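CELL WALL surface anchor family protein (Streptococcus pneumoniae, PDB 2WW8) serves as the tip adhesin of the pneumococcal pilus, probably recognising host cells through an integrin I-like (von Willebrand A-type) domain. Local coordinates at residues Y448-D453 and L501-N506; T452-Y457 and W493-E498; T391-I396 and I440-G445; P405-Q410 and S507-I512. All coordinates share one frame; numbering follows the deposited sequence.

In the fold
All four contacts lie in the long excursion that leaves the five-stranded parallel sheet after strand 379-386 and returns at strand 533-539. From the N terminus, 391-396 comes first and pairs with 440-445 to close contact 3. Helix 407-416 starts within that loop, and its first turn meets 507-512 much later in the chain, so contacts 3 and 4 cross. Inside the span of contact 4, segment 448-453 meets 501-506 in contact 1, and within that span 452-457 joins 493-498 in contact 2. Contact 2 involves the end of strand 489-496; salt bridges Arg-442 to Glu-498 and Asp-444 to Arg-497 link it to contact 3.

Contact 1. Residues Y448-D453 and L501-N506; sequences YQMFTD and LAYPFN
Met-450 is the first residue of 448-453 to reach 501-506: its CB lies 3.5 Å from Ala-502 N, and its tail runs on to the ring of Tyr-503. An extended chain beyond CG (chi2 171°) carries SD to 4.8 Å from the Tyr-503 ring centroid. At 74° off the ring normal the sulfur sits beside the ring edge, and CE continues in the ring plane. The phenol is held from its other end, since Tyr-503 OH accepts a hydrogen bond from Ile-396 N.

Phe-451 contributes mainly its backbone. Its O receives Ala-502 N at 2.9 Å in a nearly straight bond (174°) and also lies in plane at the edge of the Phe-505 ring. Phe-451 CB touches Leu-501 CD2 at 4.1 Å, whereas the phenyl ring leads away to meet Trp-496.

Thr-452 sets CG2 against Ala-502 CB at 4.0 Å, and its O approaches Phe-505 CZ obliquely at 3.3 Å. A water sits over the centre of one face of the Phe-505 ring and donates to both Thr-452 O and Phe-505 O, tying this ring's backbone to the opposite segment.

Asp-453 closes the contact with O near Leu-501 CD2. One backbone bond and a Met-aromatic edge contact thus join two irregular loops, the second containing a cis peptide before Pro-504, within an insertion of a domain whose fold is consistent with an integrin I-like domain.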
# COMPACT_ATOMS: atom_id res chain seq x y z
N TYR A 448 -33.28 41.93 13.78
CA TYR A 448 -33.24 42.45 12.44
C TYR A 448 -33.87 43.85 12.41
O TYR A 448 -33.47 44.67 11.57
CB TYR A 448 -34.08 41.53 11.57
CG TYR A 448 -34.15 41.88 10.11
CD1 TYR A 448 -33.08 41.53 9.25
CD2 TYR A 448 -35.29 42.49 9.58
CE1 TYR A 448 -33.13 41.85 7.87
CE2 TYR A 448 -35.37 42.82 8.21
CZ TYR A 448 -34.29 42.46 7.37
OH TYR A 448 -34.32 42.74 6.02
N GLN A 449 -34.86 44.11 13.26
CA GLN A 449 -35.48 45.42 13.34
C GLN A 449 -34.59 46.41 14.08
O GLN A 449 -33.79 46.08 14.95
CB GLN A 449 -36.87 45.32 14.00
CG GLN A 449 -37.87 44.37 13.28
CD GLN A 449 -38.25 44.84 11.87
OE1 GLN A 449 -38.31 46.06 11.58
NE2 GLN A 449 -38.56 43.88 10.99
N MET A 450 -34.75 47.66 13.69
CA MET A 450 -34.28 48.78 14.47
C MET A 450 -35.58 49.42 15.03
O MET A 450 -36.40 49.91 14.27
CB MET A 450 -33.54 49.80 13.62
CG MET A 450 -32.32 49.22 12.91
SD MET A 450 -31.71 50.44 11.73
CE MET A 450 -30.24 49.64 11.02
N PHE A 451 -35.79 49.39 16.34
CA PHE A 451 -37.12 49.66 16.89
C PHE A 451 -37.46 51.13 16.72
O PHE A 451 -36.58 51.98 16.86
CB PHE A 451 -37.11 49.30 18.39
CG PHE A 451 -36.77 47.86 18.63
CD1 PHE A 451 -37.50 46.85 18.04
CD2 PHE A 451 -35.68 47.51 19.43
CE1 PHE A 451 -37.17 45.51 18.20
CE2 PHE A 451 -35.35 46.18 19.63
CZ PHE A 451 -36.08 45.17 19.02
N THR A 452 -38.72 51.39 16.40
CA THR A 452 -39.21 52.75 16.29
C THR A 452 -39.90 53.21 17.58
O THR A 452 -40.29 54.39 17.70
CB THR A 452 -40.21 52.89 15.13
OG1 THR A 452 -41.31 52.04 15.44
CG2 THR A 452 -39.63 52.37 13.84
N ASP A 453 -40.05 52.33 18.58
CA ASP A 453 -40.53 52.67 19.95
C ASP A 453 -39.37 52.31 20.90
O ASP A 453 -38.91 51.16 20.87
CB ASP A 453 -41.73 51.76 20.23
CG ASP A 453 -42.35 51.93 21.63
OD1 ASP A 453 -41.81 52.62 22.53
OD2 ASP A 453 -43.45 51.34 21.79
N LEU A 501 -32.00 51.41 18.06
CA LEU A 501 -33.19 52.01 17.51
C LEU A 501 -33.03 52.40 16.04
O LEU A 501 -31.94 52.35 15.48
CB LEU A 501 -33.47 53.32 18.29
CG LEU A 501 -33.68 53.11 19.82
CD1 LEU A 501 -33.76 54.48 20.55
CD2 LEU A 501 -34.91 52.28 20.14
N ALA A 502 -34.18 52.69 15.42
CA ALA A 502 -34.27 53.25 14.07
C ALA A 502 -33.53 54.60 14.13
O ALA A 502 -33.39 55.23 15.19
CB ALA A 502 -35.74 53.44 13.83
N TYR A 503 -33.04 55.06 12.99
CA TYR A 503 -32.34 56.34 12.92
C TYR A 503 -32.60 56.95 11.53
O TYR A 503 -32.92 56.23 10.58
CB TYR A 503 -30.85 56.10 13.25
CG TYR A 503 -30.12 55.35 12.14
CD1 TYR A 503 -30.14 53.92 12.05
CD2 TYR A 503 -29.40 56.06 11.18
CE1 TYR A 503 -29.47 53.25 11.03
CE2 TYR A 503 -28.72 55.37 10.15
CZ TYR A 503 -28.75 54.00 10.08
OH TYR A 503 -28.11 53.38 9.02
N PRO A 504 -32.60 58.30 11.40
CA PRO A 504 -32.79 59.30 12.51
C PRO A 504 -34.14 59.13 13.22
O PRO A 504 -35.19 59.06 12.60
CB PRO A 504 -32.68 60.65 11.81
CG PRO A 504 -31.94 60.29 10.46
CD PRO A 504 -32.50 58.96 10.09
N PHE A 505 -34.10 58.97 14.55
CA PHE A 505 -35.26 58.46 15.26
C PHE A 505 -36.49 59.35 15.14
O PHE A 505 -37.64 58.87 15.08
CB PHE A 505 -34.84 58.25 16.72
CG PHE A 505 -35.86 57.54 17.51
CD1 PHE A 505 -35.96 56.15 17.46
CD2 PHE A 505 -36.77 58.26 18.29
CE1 PHE A 505 -36.94 55.46 18.22
CE2 PHE A 505 -37.74 57.60 19.04
CZ PHE A 505 -37.84 56.21 19.03
N ASN A 506 -36.27 60.66 15.07
CA ASN A 506 -37.42 61.57 14.95
C ASN A 506 -37.64 62.13 13.55
O ASN A 506 -38.33 63.13 13.36
CB ASN A 506 -37.35 62.71 15.98
CG ASN A 506 -37.46 62.17 17.39
OD1 ASN A 506 -36.54 62.33 18.19
ND2 ASN A 506 -38.54 61.44 17.66
O HOH W 1 -38.86 56.33 15.57

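Contact 2. Residues T452-Y457 and W493-E498; sequences TDKTVY and WLNWRE
Val-456 holds CG1 anti to its backbone N (chi1 -179°), which leaves CG2 beside that N and aimed at Trp-496. The indole comes to meet it because Trp-496 CG is anti to its own carbonyl carbon (chi1 -59°). Val-456 CG2 consequently stands 3.8 Å from the centroid of the five-membered ring of Trp-496. Being only 13° off the ring normal, it is a CH-pi contact over the face, and the two side chains cross at about a right angle. The same methyl also meets Leu-494 CB at 4.1 Å.

Behind this packing, two backbone bonds straddle the pair Thr-455 and Asn-495: Trp-496 N donates to Lys-454 O at 2.8 Å, and Val-456 N to Leu-494 O at 3.2 Å. They make a single beta bridge, by which the loop ahead of strand 457-458 joins the end of strand 489-496, a member of the antiparallel sheet that also includes strands 284-292 and 461-467. Lys-454 O has a further neighbour in Asn-495 CA, a CA-H...O contact of 3.0 Å.

The loop is shaped locally by Asp-453. Its OD1 accepts from Thr-455 N at 2.9 Å, forming an Asx turn, while OD2 is met on its syn side by Tyr-457 OH at 2.6 Å. A water in the plane of the indole, at its edge, donates to Asp-453 O and Thr-455 O and accepts a weak bond from Trp-496 NE1. Lys-454 packs on Leu-501 and Phe-505.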
# COMPACT_ATOMS: atom_id res chain seq x y z
N THR A 452 -38.72 51.39 16.40
CA THR A 452 -39.21 52.75 16.29
C THR A 452 -39.90 53.21 17.58
O THR A 452 -40.29 54.39 17.70
CB THR A 452 -40.21 52.89 15.13
OG1 THR A 452 -41.31 52.04 15.44
CG2 THR A 452 -39.63 52.37 13.84
N ASP A 453 -40.05 52.33 18.58
CA ASP A 453 -40.53 52.67 19.95
C ASP A 453 -39.37 52.31 20.90
O ASP A 453 -38.91 51.16 20.87
CB ASP A 453 -41.73 51.76 20.23
CG ASP A 453 -42.35 51.93 21.63
OD1 ASP A 453 -41.81 52.62 22.53
OD2 ASP A 453 -43.45 51.34 21.79
N LYS A 454 -38.87 53.27 21.68
CA LYS A 454 -37.74 53.04 22.59
C LYS A 454 -38.10 52.14 23.78
O LYS A 454 -37.21 51.67 24.48
CB LYS A 454 -37.48 54.38 23.29
CG LYS A 454 -36.84 55.41 22.38
CD LYS A 454 -36.33 56.60 23.20
CE LYS A 454 -35.73 57.61 22.21
NZ LYS A 454 -35.26 58.85 22.86
N THR A 455 -39.40 51.97 24.05
CA THR A 455 -39.82 51.23 25.24
C THR A 455 -39.57 49.72 25.14
O THR A 455 -39.99 49.03 24.19
CB THR A 455 -41.30 51.49 25.59
OG1 THR A 455 -41.54 52.92 25.67
CG2 THR A 455 -41.74 50.90 26.93
N VAL A 456 -38.92 49.20 26.18
CA VAL A 456 -38.82 47.73 26.33
C VAL A 456 -40.10 47.27 27.02
O VAL A 456 -40.54 47.87 28.01
CB VAL A 456 -37.61 47.31 27.20
CG1 VAL A 456 -37.51 45.74 27.35
CG2 VAL A 456 -36.36 47.89 26.60
N TYR A 457 -40.71 46.23 26.46
CA TYR A 457 -41.95 45.67 26.98
C TYR A 457 -41.71 44.31 27.60
O TYR A 457 -40.86 43.58 27.13
CB TYR A 457 -42.98 45.50 25.86
CG TYR A 457 -43.43 46.85 25.37
CD1 TYR A 457 -44.47 47.51 26.01
CD2 TYR A 457 -42.82 47.43 24.27
CE1 TYR A 457 -44.89 48.77 25.59
CE2 TYR A 457 -43.24 48.68 23.82
CZ TYR A 457 -44.24 49.35 24.48
OH TYR A 457 -44.65 50.58 24.02
N TRP A 493 -37.26 52.40 34.75
CA TRP A 493 -37.90 52.07 33.47
C TRP A 493 -36.86 51.85 32.40
O TRP A 493 -35.92 52.65 32.29
CB TRP A 493 -38.77 53.24 32.99
CG TRP A 493 -40.02 53.47 33.79
CD1 TRP A 493 -40.36 54.63 34.47
CD2 TRP A 493 -41.12 52.56 33.98
NE1 TRP A 493 -41.58 54.47 35.06
CE2 TRP A 493 -42.07 53.22 34.79
CE3 TRP A 493 -41.37 51.26 33.56
CZ2 TRP A 493 -43.28 52.62 35.17
CZ3 TRP A 493 -42.60 50.65 33.93
CH2 TRP A 493 -43.54 51.34 34.74
N LEU A 494 -37.01 50.78 31.61
CA LEU A 494 -36.07 50.45 30.56
C LEU A 494 -36.45 50.87 29.14
O LEU A 494 -37.61 50.69 28.72
CB LEU A 494 -35.77 48.95 30.53
CG LEU A 494 -35.32 48.31 31.85
CD1 LEU A 494 -35.27 46.79 31.73
CD2 LEU A 494 -33.98 48.94 32.38
N ASN A 495 -35.43 51.30 28.40
CA ASN A 495 -35.60 51.67 26.99
C ASN A 495 -34.49 50.94 26.25
O ASN A 495 -33.43 50.65 26.84
CB ASN A 495 -35.38 53.18 26.72
CG ASN A 495 -36.57 54.05 27.04
OD1 ASN A 495 -37.65 53.62 27.44
ND2 ASN A 495 -36.36 55.35 26.84
N TRP A 496 -34.71 50.62 24.97
CA TRP A 496 -33.56 50.13 24.15
C TRP A 496 -32.50 51.28 23.99
O TRP A 496 -32.89 52.47 23.88
CB TRP A 496 -34.07 49.78 22.73
CG TRP A 496 -35.10 48.74 22.78
CD1 TRP A 496 -36.43 48.91 22.54
CD2 TRP A 496 -34.92 47.35 23.11
NE1 TRP A 496 -37.09 47.73 22.73
CE2 TRP A 496 -36.18 46.75 23.06
CE3 TRP A 496 -33.80 46.57 23.45
CZ2 TRP A 496 -36.40 45.39 23.34
CZ3 TRP A 496 -34.00 45.22 23.73
CH2 TRP A 496 -35.30 44.65 23.66
N ARG A 497 -31.21 50.98 24.02
CA ARG A 497 -30.18 52.01 23.80
C ARG A 497 -30.20 52.56 22.37
O ARG A 497 -30.69 51.87 21.44
CB ARG A 497 -28.79 51.50 24.27
CG ARG A 497 -28.07 50.62 23.28
CD ARG A 497 -26.71 50.18 23.88
NE ARG A 497 -25.81 49.59 22.89
CZ ARG A 497 -25.76 48.30 22.61
NH1 ARG A 497 -26.58 47.46 23.24
NH2 ARG A 497 -24.92 47.84 21.67
N GLU A 498 -29.77 53.83 22.23
CA GLU A 498 -29.83 54.56 20.99
C GLU A 498 -29.40 53.69 19.78
O GLU A 498 -30.06 53.67 18.77
CB GLU A 498 -28.91 55.78 21.02
CG GLU A 498 -29.24 56.73 19.87
CD GLU A 498 -28.55 56.34 18.53
OE1 GLU A 498 -27.45 55.72 18.60
OE2 GLU A 498 -29.05 56.61 17.38
O HOH W 2 -40.15 48.75 21.54

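Contact 3. Residues T391-I396 and I440-G445; sequences TMSYPI and IVRGDG
The ring of Pro-395 lies against Ile-440 and Arg-442: CG and CD both come to 3.4 Å from Ile-440 O, while CB meets Arg-442 CD. The aliphatic part of Arg-442 can pass beside the proline because the chain bends at chi2 and chi3, after which its guanidinium leaves the pair for Glu-498 (NH1, salt bridge) and Leu-501 O (NH2). The ring of Tyr-394 meets Phe-358, and its OH is hydrogen-bonded to Glu-437.

Between these groups the backbones run antiparallel, their end-to-end directions 168° apart. Ser-393 and Arg-442 form a hydrogen-bonded pair: Arg-442 N donates to Ser-393 O at 2.9 Å, and Ser-393 N returns to Arg-442 O at 3.1 Å. Beyond it, Gly-445 N reaches Thr-391 O at 3.3 Å. Gly-443 has a positive phi (77°) that suits glycine, and its CA faces Thr-391 O closely, at 3.6 Å. Met-392, bent at chi3 (74°), brings CE to Val-441 CG2 at 3.8 Å.

The side chain of Thr-391 lies about 7 Å from the magnesium ion bound at Ser-234, Ser-236 and Asp-387, so this short antiparallel pairing begins close to the metal site of the domain. Since the contact is buried, its charges need partners: Arg-442 with Glu-498 and Asp-444 with Arg-497 are matched by salt bridges, which would probably favour their charged forms.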
# COMPACT_ATOMS: atom_id res chain seq x y z
N THR A 391 -28.25 41.43 12.20
CA THR A 391 -28.78 42.00 13.40
C THR A 391 -27.83 43.12 13.86
O THR A 391 -27.98 43.64 14.97
CB THR A 391 -28.95 40.95 14.54
OG1 THR A 391 -27.71 40.28 14.76
CG2 THR A 391 -30.08 39.89 14.26
N MET A 392 -26.88 43.48 12.99
CA MET A 392 -26.00 44.61 13.10
C MET A 392 -25.72 45.19 11.71
O MET A 392 -25.76 44.45 10.72
CB MET A 392 -24.65 44.10 13.67
CG MET A 392 -24.87 43.70 15.12
SD MET A 392 -23.35 43.07 15.94
CE MET A 392 -22.42 44.57 16.19
N SER A 393 -25.39 46.47 11.63
CA SER A 393 -25.04 47.04 10.31
C SER A 393 -24.25 48.33 10.62
O SER A 393 -24.30 48.84 11.75
CB SER A 393 -26.35 47.37 9.53
OG SER A 393 -27.22 48.18 10.32
N TYR A 394 -23.54 48.87 9.63
CA TYR A 394 -22.91 50.20 9.76
C TYR A 394 -23.94 51.28 9.44
O TYR A 394 -24.79 51.06 8.60
CB TYR A 394 -21.71 50.37 8.85
CG TYR A 394 -20.48 49.58 9.31
CD1 TYR A 394 -19.78 49.92 10.46
CD2 TYR A 394 -19.97 48.57 8.52
CE1 TYR A 394 -18.63 49.24 10.85
CE2 TYR A 394 -18.81 47.91 8.85
CZ TYR A 394 -18.16 48.23 10.01
OH TYR A 394 -17.06 47.48 10.34
N PRO A 395 -23.90 52.42 10.14
CA PRO A 395 -24.86 53.50 9.93
C PRO A 395 -24.56 54.22 8.59
O PRO A 395 -23.40 54.41 8.21
CB PRO A 395 -24.61 54.45 11.14
CG PRO A 395 -23.15 54.27 11.47
CD PRO A 395 -22.90 52.76 11.18
N ILE A 396 -25.63 54.60 7.90
CA ILE A 396 -25.56 55.50 6.78
C ILE A 396 -25.25 56.87 7.41
O ILE A 396 -25.78 57.24 8.49
CB ILE A 396 -26.91 55.49 6.12
CG1 ILE A 396 -27.15 54.05 5.63
CG2 ILE A 396 -27.05 56.60 5.02
CD1 ILE A 396 -28.55 53.81 5.07
N ILE A 440 -20.07 53.33 16.99
CA ILE A 440 -20.88 53.74 15.84
C ILE A 440 -21.75 52.67 15.24
O ILE A 440 -22.75 52.99 14.60
CB ILE A 440 -20.03 54.27 14.68
CG1 ILE A 440 -18.98 53.20 14.34
CG2 ILE A 440 -19.49 55.71 15.05
CD1 ILE A 440 -17.98 53.50 13.26
N VAL A 441 -21.40 51.41 15.44
CA VAL A 441 -22.18 50.31 14.86
C VAL A 441 -23.64 50.34 15.32
O VAL A 441 -23.97 50.69 16.49
CB VAL A 441 -21.49 48.94 15.13
CG1 VAL A 441 -21.67 48.44 16.65
CG2 VAL A 441 -21.97 47.84 14.23
N ARG A 442 -24.52 49.87 14.41
CA ARG A 442 -25.96 49.78 14.72
C ARG A 442 -26.25 48.36 15.15
O ARG A 442 -25.69 47.43 14.56
CB ARG A 442 -26.87 50.17 13.52
CG ARG A 442 -26.55 51.53 12.85
CD ARG A 442 -26.57 52.67 13.87
NE ARG A 442 -27.86 52.84 14.49
CZ ARG A 442 -28.17 53.82 15.33
NH1 ARG A 442 -27.23 54.71 15.67
NH2 ARG A 442 -29.39 53.87 15.86
N GLY A 443 -27.15 48.21 16.14
CA GLY A 443 -27.55 46.86 16.56
C GLY A 443 -26.54 46.15 17.44
O GLY A 443 -25.42 46.61 17.61
N ASP A 444 -26.95 45.02 18.03
CA ASP A 444 -26.07 44.26 18.91
C ASP A 444 -26.46 42.78 18.89
O ASP A 444 -26.06 42.06 19.82
CB ASP A 444 -26.07 44.88 20.31
CG ASP A 444 -27.38 44.64 21.09
OD1 ASP A 444 -28.37 44.04 20.54
OD2 ASP A 444 -27.41 45.04 22.28
N GLY A 445 -27.21 42.31 17.87
CA GLY A 445 -27.77 40.94 17.93
C GLY A 445 -29.20 40.84 18.39
O GLY A 445 -29.77 39.78 18.27
O HOH W 3 -29.97 44.46 16.99

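Contact 4. Residues P405-Q410 and S507-I512; sequences PSYQNQ and SNTAKI. With EPE (4-(2-hydroxyethyl)-1-piperazine ethanesulfonic acid), chain E.
Thr-509 OG1 is held by two groups: it accepts from Gln-408 N at 3.0 Å and donates to the sulfonate oxygen O3S of the bound EPE at 2.8 Å. With chi1 at 63° the hydroxyl stands between the backbone N and carbonyl carbon of Thr-509, facing the helix start. The same O3S takes Tyr-407 N at 3.2 Å, and Asn-508 N binds O2S at 2.6 Å, so both segments hold the anion.

Tyr-407 lies against the buffer molecule, with EPE C2 over one face of its ring, and Ser-507 OG comes to the edge, 3.2 Å from Tyr-407 CD2. Tyr-407 OH is hydrogen-bonded to His-400. Ser-507 OG is itself fixed, donating to Ala-510 O at 2.6 Å and accepting from Thr-509 N, an ST turn that shapes the loop. Ala-510 CB packs on Tyr-407 CB and on Gln-408 OE1, the latter at 3.5 Å.

Ser-406 caps the helix, its OG accepting from Asn-409 N at 3.1 Å. An N-capped helix start whose first-turn amide binds an anion is a familiar site; here the ligand is EPE, probably from the crystallisation liquor, at the surface of helix 407-416.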
# COMPACT_ATOMS: atom_id res chain seq x y z
N PRO A 405 -30.19 69.08 4.23
CA PRO A 405 -31.43 68.68 3.54
C PRO A 405 -32.22 67.63 4.30
O PRO A 405 -31.72 67.02 5.23
CB PRO A 405 -30.96 68.08 2.21
CG PRO A 405 -29.50 68.26 2.12
CD PRO A 405 -28.98 68.73 3.46
N SER A 406 -33.46 67.40 3.90
CA SER A 406 -34.24 66.33 4.53
C SER A 406 -33.54 64.98 4.39
O SER A 406 -32.79 64.73 3.42
CB SER A 406 -35.64 66.27 3.92
OG SER A 406 -35.61 65.46 2.77
N TYR A 407 -33.78 64.10 5.36
CA TYR A 407 -33.22 62.77 5.30
C TYR A 407 -33.51 62.03 3.99
O TYR A 407 -32.64 61.32 3.52
CB TYR A 407 -33.57 61.96 6.55
CG TYR A 407 -33.09 62.63 7.82
CD1 TYR A 407 -31.75 62.94 7.95
CD2 TYR A 407 -33.97 63.00 8.86
CE1 TYR A 407 -31.26 63.54 9.08
CE2 TYR A 407 -33.47 63.62 10.02
CZ TYR A 407 -32.11 63.89 10.12
OH TYR A 407 -31.50 64.49 11.22
N GLN A 408 -34.72 62.16 3.47
CA GLN A 408 -35.06 61.49 2.22
C GLN A 408 -34.18 62.09 1.09
O GLN A 408 -33.65 61.34 0.30
CB GLN A 408 -36.56 61.68 1.90
CG GLN A 408 -37.03 60.95 0.62
CD GLN A 408 -36.86 59.46 0.78
OE1 GLN A 408 -37.36 58.88 1.74
NE2 GLN A 408 -36.11 58.82 -0.13
N ASN A 409 -34.11 63.43 0.97
CA ASN A 409 -33.22 64.11 0.01
C ASN A 409 -31.77 63.60 0.16
O ASN A 409 -31.10 63.29 -0.83
CB ASN A 409 -33.33 65.63 0.08
CG ASN A 409 -34.61 66.18 -0.59
OD1 ASN A 409 -35.19 65.54 -1.47
ND2 ASN A 409 -35.04 67.35 -0.18
N GLN A 410 -31.34 63.44 1.41
CA GLN A 410 -29.99 63.00 1.64
C GLN A 410 -29.83 61.60 1.10
O GLN A 410 -28.82 61.27 0.46
CB GLN A 410 -29.62 63.04 3.12
CG GLN A 410 -29.45 64.46 3.63
CD GLN A 410 -28.88 64.44 5.04
OE1 GLN A 410 -28.02 63.63 5.35
NE2 GLN A 410 -29.33 65.34 5.89
N SER A 507 -37.04 61.48 12.57
CA SER A 507 -37.21 61.92 11.19
C SER A 507 -38.67 61.99 10.74
O SER A 507 -39.43 61.06 10.99
CB SER A 507 -36.44 60.93 10.31
OG SER A 507 -36.67 61.23 8.94
N ASN A 508 -39.09 63.08 10.09
CA ASN A 508 -40.37 63.14 9.41
C ASN A 508 -40.27 62.65 7.99
O ASN A 508 -41.27 62.75 7.31
CB ASN A 508 -40.98 64.55 9.42
CG ASN A 508 -41.24 65.05 10.83
OD1 ASN A 508 -41.69 64.31 11.71
ND2 ASN A 508 -40.97 66.33 11.05
N THR A 509 -39.13 62.11 7.51
CA THR A 509 -39.06 61.68 6.10
C THR A 509 -38.48 60.28 6.12
O THR A 509 -39.09 59.39 6.69
CB THR A 509 -38.31 62.66 5.11
OG1 THR A 509 -36.91 62.82 5.46
CG2 THR A 509 -38.97 64.07 5.08
N ALA A 510 -37.27 60.08 5.58
CA ALA A 510 -36.62 58.76 5.58
C ALA A 510 -36.21 58.33 6.99
O ALA A 510 -35.73 59.15 7.79
CB ALA A 510 -35.41 58.75 4.61
N LYS A 511 -36.38 57.04 7.28
CA LYS A 511 -36.04 56.48 8.57
C LYS A 511 -35.62 55.05 8.30
O LYS A 511 -36.34 54.35 7.60
CB LYS A 511 -37.22 56.56 9.55
CG LYS A 511 -36.81 56.07 10.97
CD LYS A 511 -38.01 56.05 11.96
CE LYS A 511 -38.69 57.41 12.22
NZ LYS A 511 -39.81 57.20 13.20
N ILE A 512 -34.45 54.67 8.81
CA ILE A 512 -33.96 53.30 8.64
C ILE A 512 -34.46 52.45 9.80
O ILE A 512 -34.29 52.85 10.96
CB ILE A 512 -32.41 53.25 8.63
CG1 ILE A 512 -31.86 54.38 7.67
CG2 ILE A 512 -31.90 51.76 8.36
CD1 ILE A 512 -32.32 54.37 6.16
N1 EPE E . -33.85 67.93 8.50
C2 EPE E . -32.55 67.39 8.95
C3 EPE E . -32.13 67.79 10.36
N4 EPE E . -32.78 68.99 10.82
C5 EPE E . -34.22 68.84 10.74
C6 EPE E . -34.57 68.98 9.26
C7 EPE E . -32.35 69.38 12.15
C8 EPE E . -31.50 70.65 12.01
O8 EPE E . -31.59 71.54 13.11
C9 EPE E . -34.84 66.94 8.08
C10 EPE E . -35.70 66.51 9.26
S EPE E . -36.90 65.51 8.38
O1S EPE E . -37.95 66.25 7.65
O2S EPE E . -37.27 64.86 9.65
O3S EPE E . -36.23 64.77 7.28